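Local coordinates for glucose-6-phosphate dehydrogenase (PDB 5AQ1), which catalyses the NADP-dependent oxidation of glucose 6-phosphate, the step that opens the pentose phosphate pathway in Trypanosoma cruzi, at residues B[35-40]-B[51-56]; B[42-47]-B[145-150]; B[113-118]-B[152-157]. All coordinates share one frame; numbering follows the deposited sequence.

Contact 1. Residues B[35-40]-B[51-56]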
loop_
_atom_site.group_PDB
_atom_site.type_symbol
_atom_site.label_atom_id
_atom_site.label_comp_id
_atom_site.label_asym_id
_atom_site.label_seq_id
_atom_site.Cartn_x
_atom_site.Cartn_y
_atom_site.Cartn_z
ATOM N N ILE B 35 -46.392 -14.805 -17.126
ATOM C CA ILE B 35 -46.041 -13.588 -16.399
ATOM C C ILE B 35 -47.320 -12.818 -16.074
ATOM O O ILE B 35 -47.968 -12.276 -16.971
ATOM C CB ILE B 35 -45.088 -12.700 -17.224
ATOM C CG1 ILE B 35 -43.804 -13.471 -17.540
ATOM C CG2 ILE B 35 -44.769 -11.407 -16.476
ATOM C CD1 ILE B 35 -42.872 -12.771 -18.507
ATOM N N VAL B 36 -47.682 -12.774 -14.794
ATOM C CA VAL B 36 -48.908 -12.109 -14.357
ATOM C C VAL B 36 -48.586 -10.725 -13.796
ATOM O O VAL B 36 -47.912 -10.604 -12.771
ATOM C CB VAL B 36 -49.654 -12.932 -13.288
ATOM C CG1 VAL B 36 -51.007 -12.307 -12.983
ATOM C CG2 VAL B 36 -49.830 -14.372 -13.748
ATOM N N VAL B 37 -49.074 -9.688 -14.474
ATOM C CA VAL B 37 -48.902 -8.311 -14.030
ATOM C C VAL B 37 -50.141 -7.887 -13.248
ATOM O O VAL B 37 -51.168 -7.537 -13.835
ATOM C CB VAL B 37 -48.695 -7.355 -15.226
ATOM C CG1 VAL B 37 -48.417 -5.937 -14.739
ATOM C CG2 VAL B 37 -47.559 -7.849 -16.114
ATOM N N LEU B 38 -50.043 -7.924 -11.923
ATOM C CA LEU B 38 -51.132 -7.475 -11.061
ATOM C C LEU B 38 -51.080 -5.953 -10.912
ATOM O O LEU B 38 -50.027 -5.384 -10.623
ATOM C CB LEU B 38 -51.059 -8.148 -9.694
ATOM C CG LEU B 38 -51.394 -9.643 -9.687
ATOM C CD1 LEU B 38 -50.176 -10.523 -9.911
ATOM C CD2 LEU B 38 -52.091 -10.027 -8.388
ATOM N N GLY B 39 -52.225 -5.303 -11.107
ATOM C CA GLY B 39 -52.287 -3.846 -11.193
ATOM C C GLY B 39 -51.921 -3.377 -12.588
ATOM O O GLY B 39 -51.304 -2.327 -12.753
ATOM N N ALA B 40 -52.325 -4.156 -13.593
ATOM C CA ALA B 40 -51.971 -3.903 -14.991
ATOM C C ALA B 40 -52.581 -2.613 -15.545
ATOM O O ALA B 40 -52.100 -2.079 -16.547
ATOM C CB ALA B 40 -52.381 -5.085 -15.860
ATOM N N PRO B 51 -43.715 -2.055 -21.411
ATOM C CA PRO B 51 -42.654 -1.658 -22.348
ATOM C C PRO B 51 -41.366 -2.470 -22.218
ATOM O O PRO B 51 -40.743 -2.794 -23.227
ATOM C CB PRO B 51 -42.402 -0.191 -21.990
ATOM C CG PRO B 51 -43.705 0.283 -21.462
ATOM C CD PRO B 51 -44.271 -0.885 -20.705
ATOM N N ALA B 52 -40.974 -2.786 -20.987
ATOM C CA ALA B 52 -39.796 -3.626 -20.748
ATOM C C ALA B 52 -40.006 -5.028 -21.320
ATOM O O ALA B 52 -39.123 -5.577 -21.979
ATOM C CB ALA B 52 -39.485 -3.699 -19.259
ATOM N N LEU B 53 -41.183 -5.593 -21.064
ATOM C CA LEU B 53 -41.546 -6.903 -21.601
ATOM C C LEU B 53 -41.536 -6.906 -23.129
ATOM O O LEU B 53 -41.125 -7.890 -23.742
ATOM C CB LEU B 53 -42.923 -7.337 -21.076
ATOM C CG LEU B 53 -43.017 -7.673 -19.581
ATOM C CD1 LEU B 53 -44.468 -7.741 -19.127
ATOM C CD2 LEU B 53 -42.302 -8.978 -19.268
ATOM N N PHE B 54 -41.992 -5.811 -23.738
ATOM C CA PHE B 54 -41.953 -5.667 -25.197
ATOM C C PHE B 54 -40.521 -5.759 -25.717
ATOM O O PHE B 54 -40.248 -6.489 -26.671
ATOM C CB PHE B 54 -42.588 -4.342 -25.634
ATOM C CG PHE B 54 -42.437 -4.045 -27.102
ATOM C CD1 PHE B 54 -43.008 -4.876 -28.056
ATOM C CD2 PHE B 54 -41.732 -2.930 -27.532
ATOM C CE1 PHE B 54 -42.877 -4.605 -29.409
ATOM C CE2 PHE B 54 -41.597 -2.652 -28.886
ATOM C CZ PHE B 54 -42.170 -3.491 -29.825
ATOM N N GLN B 55 -39.611 -5.026 -25.079
ATOM C CA GLN B 55 -38.201 -5.047 -25.467
ATOM C C GLN B 55 -37.589 -6.436 -25.303
ATOM O O GLN B 55 -36.812 -6.875 -26.151
ATOM C CB GLN B 55 -37.393 -4.027 -24.657
ATOM C CG GLN B 55 -37.743 -2.570 -24.932
ATOM C CD GLN B 55 -37.586 -2.193 -26.391
ATOM O OE1 GLN B 55 -36.693 -2.687 -27.076
ATOM N NE2 GLN B 55 -38.463 -1.322 -26.879
ATOM N N LEU B 56 -37.938 -7.120 -24.216
ATOM C CA LEU B 56 -37.452 -8.479 -23.984
ATOM C C LEU B 56 -37.966 -9.443 -25.048
ATOM O O LEU B 56 -37.233 -10.329 -25.484
ATOM C CB LEU B 56 -37.848 -8.978 -22.590
ATOM C CG LEU B 56 -37.147 -8.335 -21.392
ATOM C CD1 LEU B 56 -37.681 -8.943 -20.104
ATOM C CD2 LEU B 56 -35.635 -8.492 -21.473
#
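No flat group takes part where Ile35 and Val37 meet Leu53: all three are branched aliphatics, and the one aromatic ring in the two segments, Phe54, turns off the strand to stack on Phe91 and to meet Phe104 with planes at about 60°. Leu53 supplies the whole helical side of the contact. Its two methyls fork over the strand, CD2 coming to 3.9 Å from CD1 of Ile35 and CD1 to 4.3 Å from CG2 of Val37. Ile35 holds CG1 anti to its carbonyl carbon (chi1 -60°) and then runs on extended (chi2 172°), which carries CD1 out toward the helix. The side chains of Ile35 and Leu53 lie antiparallel where they meet. Strand 33-38 and helix 43-58 are the first two elements of the beta-alpha-beta unit that opens the Rossmann-type domain, and Leu53 packs the helix onto one side of the parallel sheet. The backbones stay well apart, 9.6 Å between CA of Ile35 and CA of Leu53, and no hydrogen bond links them. Val36 and Leu38 serve a different layer, both touching Phe146, with Val36 also against Leu124 and Ile128 of helix 118-134. Farther round the helix, Ala52 and Leu56 pack on helix 441-451, and Leu56 also touches Leu417 of the second subunit.

Contact 2. Residues B[42-47]-B[145-150]; sequences GDLAKK and LFYLAL. With NDP (NADPH dihydro-nicotinamide-adenine-dinucleotide phosphate), chain G.
The first turn of helix 43-58, carrying Leu44, begins beside the end of strand 143-148 and the Ala149 that follows it, with no backbone hydrogen bond between the two. Leu44 bridges the gap through one methyl: CD2 lies 4.1 Å from CB of Ala149 and 4.2 Å from CE1 of Tyr147, meeting the ring obliquely. CG stands anti to the backbone N (chi1 -178°), which sets the fork of Leu44 between the strand end and the cofactor; CD2 also comes to 3.5 Å from O4D of the NADPH, while CD1 lies against the carboxamide of the nicotinamide. The hydroxyl of Tyr147 is hydrogen-bonded to Glu180, and its ring also packs on Tyr442 and Ile446.

The cofactor pyrophosphate is gripped by the helix start. Asp43 N gives a nearly straight bond to O2A (3.1 Å, 170°), and Leu44 N one to O1N on the other phosphate (2.8 Å, 174°); the helix end would probably add a favourable field for these anionic oxygens. The Asp43 carboxylate is shared, OD1 receiving Lys47 NZ on its syn lone pair in a salt bridge and OD2 a weak bond from the carboxamide N7N. Across the cofactor, Leu150 O accepts a hydrogen bond from NADPH O3D, a ribose hydroxyl, at 2.6 Å. Gly39 and Gly42, the latter at the N-cap with no side chain to crowd the adenosine ribose, belong to the glycine-rich GASGDLA loop, the dinucleotide-binding fingerprint of this Rossmann fold.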
loop_
_atom_site.group_PDB
_atom_site.type_symbol
_atom_site.label_atom_id
_atom_site.label_comp_id
_atom_site.label_asym_id
_atom_site.label_seq_id
_atom_site.Cartn_x
_atom_site.Cartn_y
_atom_site.Cartn_z
ATOM N N GLY B 42 -52.377 0.156 -14.043
ATOM C CA GLY B 42 -51.700 1.207 -13.289
ATOM C C GLY B 42 -50.621 1.973 -14.025
ATOM O O GLY B 42 -50.318 1.700 -15.187
ATOM N N ASP B 43 -50.042 2.938 -13.317
ATOM C CA ASP B 43 -49.045 3.840 -13.880
ATOM C C ASP B 43 -47.746 3.109 -14.214
ATOM O O ASP B 43 -47.222 3.242 -15.321
ATOM C CB ASP B 43 -48.758 4.982 -12.902
ATOM C CG ASP B 43 -48.010 6.126 -13.547
ATOM O OD1 ASP B 43 -48.610 6.806 -14.409
ATOM O OD2 ASP B 43 -46.827 6.343 -13.195
ATOM N N LEU B 44 -47.240 2.336 -13.259
ATOM C CA LEU B 44 -46.003 1.585 -13.456
ATOM C C LEU B 44 -46.140 0.553 -14.571
ATOM O O LEU B 44 -45.226 0.378 -15.382
ATOM C CB LEU B 44 -45.587 0.883 -12.158
ATOM C CG LEU B 44 -44.281 0.083 -12.198
ATOM C CD1 LEU B 44 -43.082 1.002 -12.371
ATOM C CD2 LEU B 44 -44.127 -0.750 -10.938
ATOM N N ALA B 45 -47.280 -0.129 -14.599
ATOM C CA ALA B 45 -47.528 -1.179 -15.580
ATOM C C ALA B 45 -47.339 -0.689 -17.018
ATOM O O ALA B 45 -46.562 -1.272 -17.779
ATOM C CB ALA B 45 -48.924 -1.759 -15.391
ATOM N N LYS B 46 -48.042 0.378 -17.381
ATOM C CA LYS B 46 -48.010 0.874 -18.759
ATOM C C LYS B 46 -46.723 1.619 -19.113
ATOM O O LYS B 46 -46.280 1.572 -20.259
ATOM C CB LYS B 46 -49.230 1.758 -19.055
ATOM C CG LYS B 46 -49.240 3.113 -18.359
ATOM C CD LYS B 46 -50.517 3.885 -18.653
ATOM C CE LYS B 46 -50.947 4.721 -17.458
ATOM N NZ LYS B 46 -52.064 5.645 -17.795
ATOM N N LYS B 47 -46.130 2.302 -18.138
ATOM C CA LYS B 47 -44.944 3.126 -18.393
ATOM C C LYS B 47 -43.631 2.349 -18.344
ATOM O O LYS B 47 -42.686 2.699 -19.048
ATOM C CB LYS B 47 -44.887 4.304 -17.418
ATOM C CG LYS B 47 -45.848 5.420 -17.785
ATOM C CD LYS B 47 -45.855 6.532 -16.753
ATOM C CE LYS B 47 -46.548 7.768 -17.303
ATOM N NZ LYS B 47 -47.046 8.649 -16.216
ATOM N N LEU B 145 -44.390 -16.143 -12.951
ATOM C CA LEU B 145 -43.814 -14.910 -12.409
ATOM C C LEU B 145 -44.935 -13.920 -12.110
ATOM O O LEU B 145 -45.634 -13.475 -13.019
ATOM C CB LEU B 145 -42.829 -14.294 -13.404
ATOM C CG LEU B 145 -42.105 -13.017 -12.963
ATOM C CD1 LEU B 145 -41.087 -13.317 -11.881
ATOM C CD2 LEU B 145 -41.419 -12.355 -14.148
ATOM N N PHE B 146 -45.107 -13.586 -10.834
ATOM C CA PHE B 146 -46.117 -12.621 -10.421
ATOM C C PHE B 146 -45.458 -11.268 -10.198
ATOM O O PHE B 146 -44.606 -11.131 -9.321
ATOM C CB PHE B 146 -46.811 -13.085 -9.139
ATOM C CG PHE B 146 -47.603 -14.352 -9.305
ATOM C CD1 PHE B 146 -48.834 -14.332 -9.939
ATOM C CD2 PHE B 146 -47.122 -15.562 -8.823
ATOM C CE1 PHE B 146 -49.570 -15.495 -10.098
ATOM C CE2 PHE B 146 -47.853 -16.728 -8.977
ATOM C CZ PHE B 146 -49.077 -16.696 -9.617
ATOM N N TYR B 147 -45.840 -10.281 -11.007
ATOM C CA TYR B 147 -45.361 -8.909 -10.840
ATOM C C TYR B 147 -46.415 -8.105 -10.082
ATOM O O TYR B 147 -47.509 -7.877 -10.596
ATOM C CB TYR B 147 -45.077 -8.254 -12.198
ATOM C CG TYR B 147 -44.114 -7.082 -12.116
ATOM C CD1 TYR B 147 -44.435 -5.934 -11.389
ATOM C CD2 TYR B 147 -42.882 -7.118 -12.767
ATOM C CE1 TYR B 147 -43.560 -4.863 -11.308
ATOM C CE2 TYR B 147 -42.001 -6.049 -12.693
ATOM C CZ TYR B 147 -42.346 -4.927 -11.959
ATOM O OH TYR B 147 -41.481 -3.864 -11.879
ATOM N N LEU B 148 -46.076 -7.665 -8.872
ATOM C CA LEU B 148 -47.011 -6.905 -8.046
ATOM C C LEU B 148 -46.812 -5.409 -8.239
ATOM O O LEU B 148 -46.096 -4.767 -7.471
ATOM C CB LEU B 148 -46.869 -7.289 -6.569
ATOM C CG LEU B 148 -47.639 -8.540 -6.137
ATOM C CD1 LEU B 148 -47.200 -9.768 -6.916
ATOM C CD2 LEU B 148 -47.469 -8.776 -4.648
ATOM N N ALA B 149 -47.449 -4.864 -9.274
ATOM C CA ALA B 149 -47.426 -3.426 -9.553
ATOM C C ALA B 149 -48.612 -2.742 -8.875
ATOM O O ALA B 149 -49.463 -2.149 -9.537
ATOM C CB ALA B 149 -47.459 -3.185 -11.057
ATOM N N LEU B 150 -48.642 -2.825 -7.546
ATOM C CA LEU B 150 -49.796 -2.425 -6.739
ATOM C C LEU B 150 -49.368 -1.484 -5.609
ATOM O O LEU B 150 -48.192 -1.445 -5.256
ATOM C CB LEU B 150 -50.434 -3.669 -6.121
ATOM C CG LEU B 150 -50.952 -4.738 -7.087
ATOM C CD1 LEU B 150 -51.146 -6.060 -6.362
ATOM C CD2 LEU B 150 -52.249 -4.288 -7.741
HETATM P PA NDP G . -51.041 3.228 -9.003
HETATM O O1A NDP G . -51.502 4.278 -8.019
HETATM O O2A NDP G . -51.026 3.548 -10.487
HETATM O O5B NDP G . -51.912 1.909 -8.717
HETATM C C5B NDP G . -51.688 0.733 -9.488
HETATM C C4B NDP G . -52.999 0.002 -9.741
HETATM O O4B NDP G . -53.436 -0.571 -8.504
HETATM C C3B NDP G . -54.139 0.886 -10.244
HETATM O O3B NDP G . -54.278 0.872 -11.668
HETATM C C2B NDP G . -55.360 0.295 -9.580
HETATM O O2B NDP G . -55.933 -0.698 -10.424
HETATM C C1B NDP G . -54.838 -0.362 -8.315
HETATM N N9A NDP G . -55.120 0.504 -7.140
HETATM C C8A NDP G . -54.829 1.819 -7.000
HETATM N N7A NDP G . -55.243 2.280 -5.793
HETATM C C5A NDP G . -55.811 1.247 -5.143
HETATM C C6A NDP G . -56.453 1.031 -3.829
HETATM N N6A NDP G . -56.568 2.055 -2.949
HETATM N N1A NDP G . -56.915 -0.214 -3.540
HETATM C C2A NDP G . -56.806 -1.242 -4.408
HETATM N N3A NDP G . -56.231 -1.109 -5.620
HETATM C C4A NDP G . -55.728 0.081 -6.035
HETATM O O3 NDP G . -49.597 2.672 -8.550
HETATM P PN NDP G . -48.280 2.780 -9.473
HETATM O O1N NDP G . -48.461 1.997 -10.750
HETATM O O2N NDP G . -47.873 4.235 -9.541
HETATM O O5D NDP G . -47.207 1.996 -8.568
HETATM C C5D NDP G . -47.315 0.598 -8.308
HETATM C C4D NDP G . -46.276 0.196 -7.268
HETATM O O4D NDP G . -44.960 0.479 -7.756
HETATM C C3D NDP G . -46.445 0.985 -5.982
HETATM O O3D NDP G . -46.232 0.136 -4.850
HETATM C C2D NDP G . -45.382 2.062 -6.053
HETATM O O2D NDP G . -44.957 2.484 -4.747
HETATM C C1D NDP G . -44.286 1.393 -6.880
HETATM N N1N NDP G . -43.465 2.381 -7.599
HETATM C C2N NDP G . -43.905 2.935 -8.741
HETATM C C3N NDP G . -43.153 3.879 -9.435
HETATM C C7N NDP G . -43.666 4.479 -10.713
HETATM O O7N NDP G . -42.862 4.753 -11.592
HETATM N N7N NDP G . -44.971 4.712 -10.877
HETATM C C4N NDP G . -41.800 4.314 -8.925
HETATM C C5N NDP G . -41.443 3.641 -7.681
HETATM C C6N NDP G . -42.278 2.711 -7.077
HETATM P P2B NDP G . -57.470 -1.168 -10.319
HETATM O O1X NDP G . -58.209 -0.037 -9.647
HETATM O O2X NDP G . -57.830 -1.355 -11.775
HETATM O O3X NDP G . -57.426 -2.437 -9.499
#

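Contact 3. Residues B[113-118]-B[152-157]; sequences GSYDRD and PSVFVG. With NDP (NADPH dihydro-nicotinamide-adenine-dinucleotide phosphate), chain G.
Tyr115 and Val154 make the close-packed part of this contact, their CB atoms 4.3 Å apart, with Val154 CG1 meeting the tyrosine ring obliquely. Beside them the carbonyl O of Tyr115 rests against the backbone of helix 155-165, 3.7 Å from C of Gly157, where no side chain intervenes. The tyrosine is buried, touched by Tyr71, Ala72, Arg73, Leu150 and Val158. CG of Tyr115 lies anti to its carbonyl carbon (chi1 -59°), a setting that points the ring at the adenosine half of the cofactor. Tyr115 OH donates to O3X of the 2'-phosphate of NADPH (2.6 Å), an oxygen that sits at the ring edge, near the ring plane. Tyr115 CE2 is also 3.3 Å from N3A of the adenine, and Val154 CG1 reaches its C2A at 3.5 Å, placing both residues against the purine.

Toward solvent the contact thins out. Asp116, Arg117 and Asp118 are exposed, and the Asp116 side chain leads away from the helix. That turn is held locally instead: Ser114 OG accepts the backbone N of Arg117 at 3.3 Å (155°), an ST motif, and Ser114 OG is also hydrogen-bonded to Asp120, just beyond the segment. Arg117 stands at the N-cap position of helix 118-134. On the other segment Pro152 and Ser153 are likewise exposed, and CD of Pro152 lies 3.8 Å from O3D of the nicotinamide ribose. The whole forms the adenosine end of a Rossmann-type pocket, where Tyr115, together with the nearby Arg73, which also hydrogen-bonds the cofactor, is consistent with recognition of NADP rather than NAD.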
loop_
_atom_site.group_PDB
_atom_site.type_symbol
_atom_site.label_atom_id
_atom_site.label_comp_id
_atom_site.label_asym_id
_atom_site.label_seq_id
_atom_site.Cartn_x
_atom_site.Cartn_y
_atom_site.Cartn_z
ATOM N N GLY B 113 -60.551 -8.804 -11.474
ATOM C CA GLY B 113 -60.679 -9.451 -10.171
ATOM C C GLY B 113 -60.222 -8.560 -9.032
ATOM O O GLY B 113 -59.520 -7.571 -9.249
ATOM N N SER B 114 -60.612 -8.923 -7.813
ATOM C CA SER B 114 -60.213 -8.190 -6.613
ATOM C C SER B 114 -58.840 -8.641 -6.098
ATOM O O SER B 114 -58.259 -9.604 -6.601
ATOM C CB SER B 114 -61.255 -8.375 -5.516
ATOM O OG SER B 114 -61.171 -9.681 -4.975
ATOM N N TYR B 115 -58.338 -7.933 -5.088
ATOM C CA TYR B 115 -57.026 -8.207 -4.503
ATOM C C TYR B 115 -57.113 -8.899 -3.135
ATOM O O TYR B 115 -56.086 -9.103 -2.480
ATOM C CB TYR B 115 -56.239 -6.898 -4.367
ATOM C CG TYR B 115 -56.021 -6.161 -5.674
ATOM C CD1 TYR B 115 -55.417 -6.788 -6.760
ATOM C CD2 TYR B 115 -56.410 -4.829 -5.817
ATOM C CE1 TYR B 115 -55.219 -6.115 -7.954
ATOM C CE2 TYR B 115 -56.213 -4.149 -7.006
ATOM C CZ TYR B 115 -55.620 -4.796 -8.070
ATOM O OH TYR B 115 -55.425 -4.116 -9.246
ATOM N N ASP B 116 -58.324 -9.256 -2.708
ATOM C CA ASP B 116 -58.536 -9.856 -1.380
ATOM C C ASP B 116 -59.351 -11.164 -1.379
ATOM O O ASP B 116 -59.090 -12.045 -0.561
ATOM C CB ASP B 116 -59.177 -8.831 -0.428
ATOM C CG ASP B 116 -60.486 -8.258 -0.962
ATOM O OD1 ASP B 116 -60.806 -8.470 -2.150
ATOM O OD2 ASP B 116 -61.200 -7.584 -0.192
ATOM N N ARG B 117 -60.326 -11.292 -2.281
ATOM C CA ARG B 117 -61.214 -12.465 -2.312
ATOM C C ARG B 117 -60.545 -13.716 -2.886
ATOM O O ARG B 117 -60.002 -13.684 -3.990
ATOM C CB ARG B 117 -62.471 -12.157 -3.125
ATOM C CG ARG B 117 -63.415 -11.173 -2.465
ATOM C CD ARG B 117 -64.521 -10.762 -3.418
ATOM N NE ARG B 117 -65.582 -11.767 -3.445
ATOM C CZ ARG B 117 -65.837 -12.633 -4.434
ATOM N NH1 ARG B 117 -65.125 -12.658 -5.560
ATOM N NH2 ARG B 117 -66.841 -13.493 -4.294
ATOM N N ASP B 118 -60.615 -14.817 -2.138
ATOM C CA ASP B 118 -60.018 -16.096 -2.552
ATOM C C ASP B 118 -60.640 -16.661 -3.828
ATOM O O ASP B 118 -59.982 -17.390 -4.567
ATOM C CB ASP B 118 -60.137 -17.140 -1.434
ATOM C CG ASP B 118 -59.161 -16.903 -0.288
ATOM O OD1 ASP B 118 -58.098 -16.272 -0.495
ATOM O OD2 ASP B 118 -59.462 -17.367 0.829
ATOM N N PRO B 152 -48.924 -0.208 -1.638
ATOM C CA PRO B 152 -48.584 -0.938 -0.408
ATOM C C PRO B 152 -49.784 -1.358 0.452
ATOM O O PRO B 152 -49.691 -2.345 1.181
ATOM C CB PRO B 152 -47.693 0.048 0.367
ATOM C CG PRO B 152 -47.867 1.371 -0.291
ATOM C CD PRO B 152 -48.243 1.097 -1.711
ATOM N N SER B 153 -50.893 -0.625 0.366
ATOM C CA SER B 153 -52.092 -0.940 1.153
ATOM C C SER B 153 -52.643 -2.351 0.900
ATOM O O SER B 153 -53.120 -2.999 1.826
ATOM C CB SER B 153 -53.188 0.098 0.895
ATOM O OG SER B 153 -53.499 0.181 -0.485
ATOM N N VAL B 154 -52.572 -2.825 -0.344
ATOM C CA VAL B 154 -53.118 -4.146 -0.699
ATOM C C VAL B 154 -52.075 -5.268 -0.735
ATOM O O VAL B 154 -52.424 -6.423 -0.965
ATOM C CB VAL B 154 -53.848 -4.118 -2.064
ATOM C CG1 VAL B 154 -54.850 -2.972 -2.115
ATOM C CG2 VAL B 154 -52.864 -4.025 -3.225
ATOM N N PHE B 155 -50.811 -4.933 -0.490
ATOM C CA PHE B 155 -49.696 -5.864 -0.695
ATOM C C PHE B 155 -49.847 -7.219 0.001
ATOM O O PHE B 155 -49.762 -8.263 -0.645
ATOM C CB PHE B 155 -48.379 -5.215 -0.253
ATOM C CG PHE B 155 -47.190 -6.122 -0.378
ATOM C CD1 PHE B 155 -46.679 -6.440 -1.624
ATOM C CD2 PHE B 155 -46.588 -6.669 0.753
ATOM C CE1 PHE B 155 -45.590 -7.282 -1.746
ATOM C CE2 PHE B 155 -45.493 -7.509 0.638
ATOM C CZ PHE B 155 -44.993 -7.817 -0.614
ATOM N N VAL B 156 -50.051 -7.196 1.313
ATOM C CA VAL B 156 -50.059 -8.425 2.111
ATOM C C VAL B 156 -51.238 -9.323 1.736
ATOM O O VAL B 156 -51.083 -10.540 1.633
ATOM C CB VAL B 156 -50.079 -8.126 3.629
ATOM C CG1 VAL B 156 -50.160 -9.416 4.433
ATOM C CG2 VAL B 156 -48.838 -7.335 4.040
ATOM N N GLY B 157 -52.407 -8.717 1.527
ATOM C CA GLY B 157 -53.605 -9.443 1.097
ATOM C C GLY B 157 -53.417 -10.180 -0.217
ATOM O O GLY B 157 -53.882 -11.311 -0.373
HETATM P PA NDP G . -51.041 3.228 -9.003
HETATM O O1A NDP G . -51.502 4.278 -8.019
HETATM O O2A NDP G . -51.026 3.548 -10.487
HETATM O O5B NDP G . -51.912 1.909 -8.717
HETATM C C5B NDP G . -51.688 0.733 -9.488
HETATM C C4B NDP G . -52.999 0.002 -9.741
HETATM O O4B NDP G . -53.436 -0.571 -8.504
HETATM C C3B NDP G . -54.139 0.886 -10.244
HETATM O O3B NDP G . -54.278 0.872 -11.668
HETATM C C2B NDP G . -55.360 0.295 -9.580
HETATM O O2B NDP G . -55.933 -0.698 -10.424
HETATM C C1B NDP G . -54.838 -0.362 -8.315
HETATM N N9A NDP G . -55.120 0.504 -7.140
HETATM C C8A NDP G . -54.829 1.819 -7.000
HETATM N N7A NDP G . -55.243 2.280 -5.793
HETATM C C5A NDP G . -55.811 1.247 -5.143
HETATM C C6A NDP G . -56.453 1.031 -3.829
HETATM N N6A NDP G . -56.568 2.055 -2.949
HETATM N N1A NDP G . -56.915 -0.214 -3.540
HETATM C C2A NDP G . -56.806 -1.242 -4.408
HETATM N N3A NDP G . -56.231 -1.109 -5.620
HETATM C C4A NDP G . -55.728 0.081 -6.035
HETATM O O3 NDP G . -49.597 2.672 -8.550
HETATM P PN NDP G . -48.280 2.780 -9.473
HETATM O O1N NDP G . -48.461 1.997 -10.750
HETATM O O2N NDP G . -47.873 4.235 -9.541
HETATM O O5D NDP G . -47.207 1.996 -8.568
HETATM C C5D NDP G . -47.315 0.598 -8.308
HETATM C C4D NDP G . -46.276 0.196 -7.268
HETATM O O4D NDP G . -44.960 0.479 -7.756
HETATM C C3D NDP G . -46.445 0.985 -5.982
HETATM O O3D NDP G . -46.232 0.136 -4.850
HETATM C C2D NDP G . -45.382 2.062 -6.053
HETATM O O2D NDP G . -44.957 2.484 -4.747
HETATM C C1D NDP G . -44.286 1.393 -6.880
HETATM N N1N NDP G . -43.465 2.381 -7.599
HETATM C C2N NDP G . -43.905 2.935 -8.741
HETATM C C3N NDP G . -43.153 3.879 -9.435
HETATM C C7N NDP G . -43.666 4.479 -10.713
HETATM O O7N NDP G . -42.862 4.753 -11.592
HETATM N N7N NDP G . -44.971 4.712 -10.877
HETATM C C4N NDP G . -41.800 4.314 -8.925
HETATM C C5N NDP G . -41.443 3.641 -7.681
HETATM C C6N NDP G . -42.278 2.711 -7.077
HETATM P P2B NDP G . -57.470 -1.168 -10.319
HETATM O O1X NDP G . -58.209 -0.037 -9.647
HETATM O O2X NDP G . -57.830 -1.355 -11.775
HETATM O O3X NDP G . -57.426 -2.437 -9.499
#

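Overall arrangement
All three contacts lie in the cofactor-binding domain; contacts 1 and 2 use its parallel six-stranded sheet, contact 3 a loop and the start of helix 155-165. Contacts 1 and 2 have centres about 7 Å apart, share helix 43-58 and rest on the neighbouring strands 33-38 and 143-148. The centre of contact 3 lies about 14 Å from that of contact 2 and about 19 Å from that of contact 1. Along the chain contacts 1 and 2 interlock, as do 2 and 3, whereas contact 1 closes before contact 3 opens. Contact 2 is therefore the middle element: contact 1 packs the helix whose start binds the pyrophosphate, and contact 3 follows the same NADPH to its 2'-phosphate.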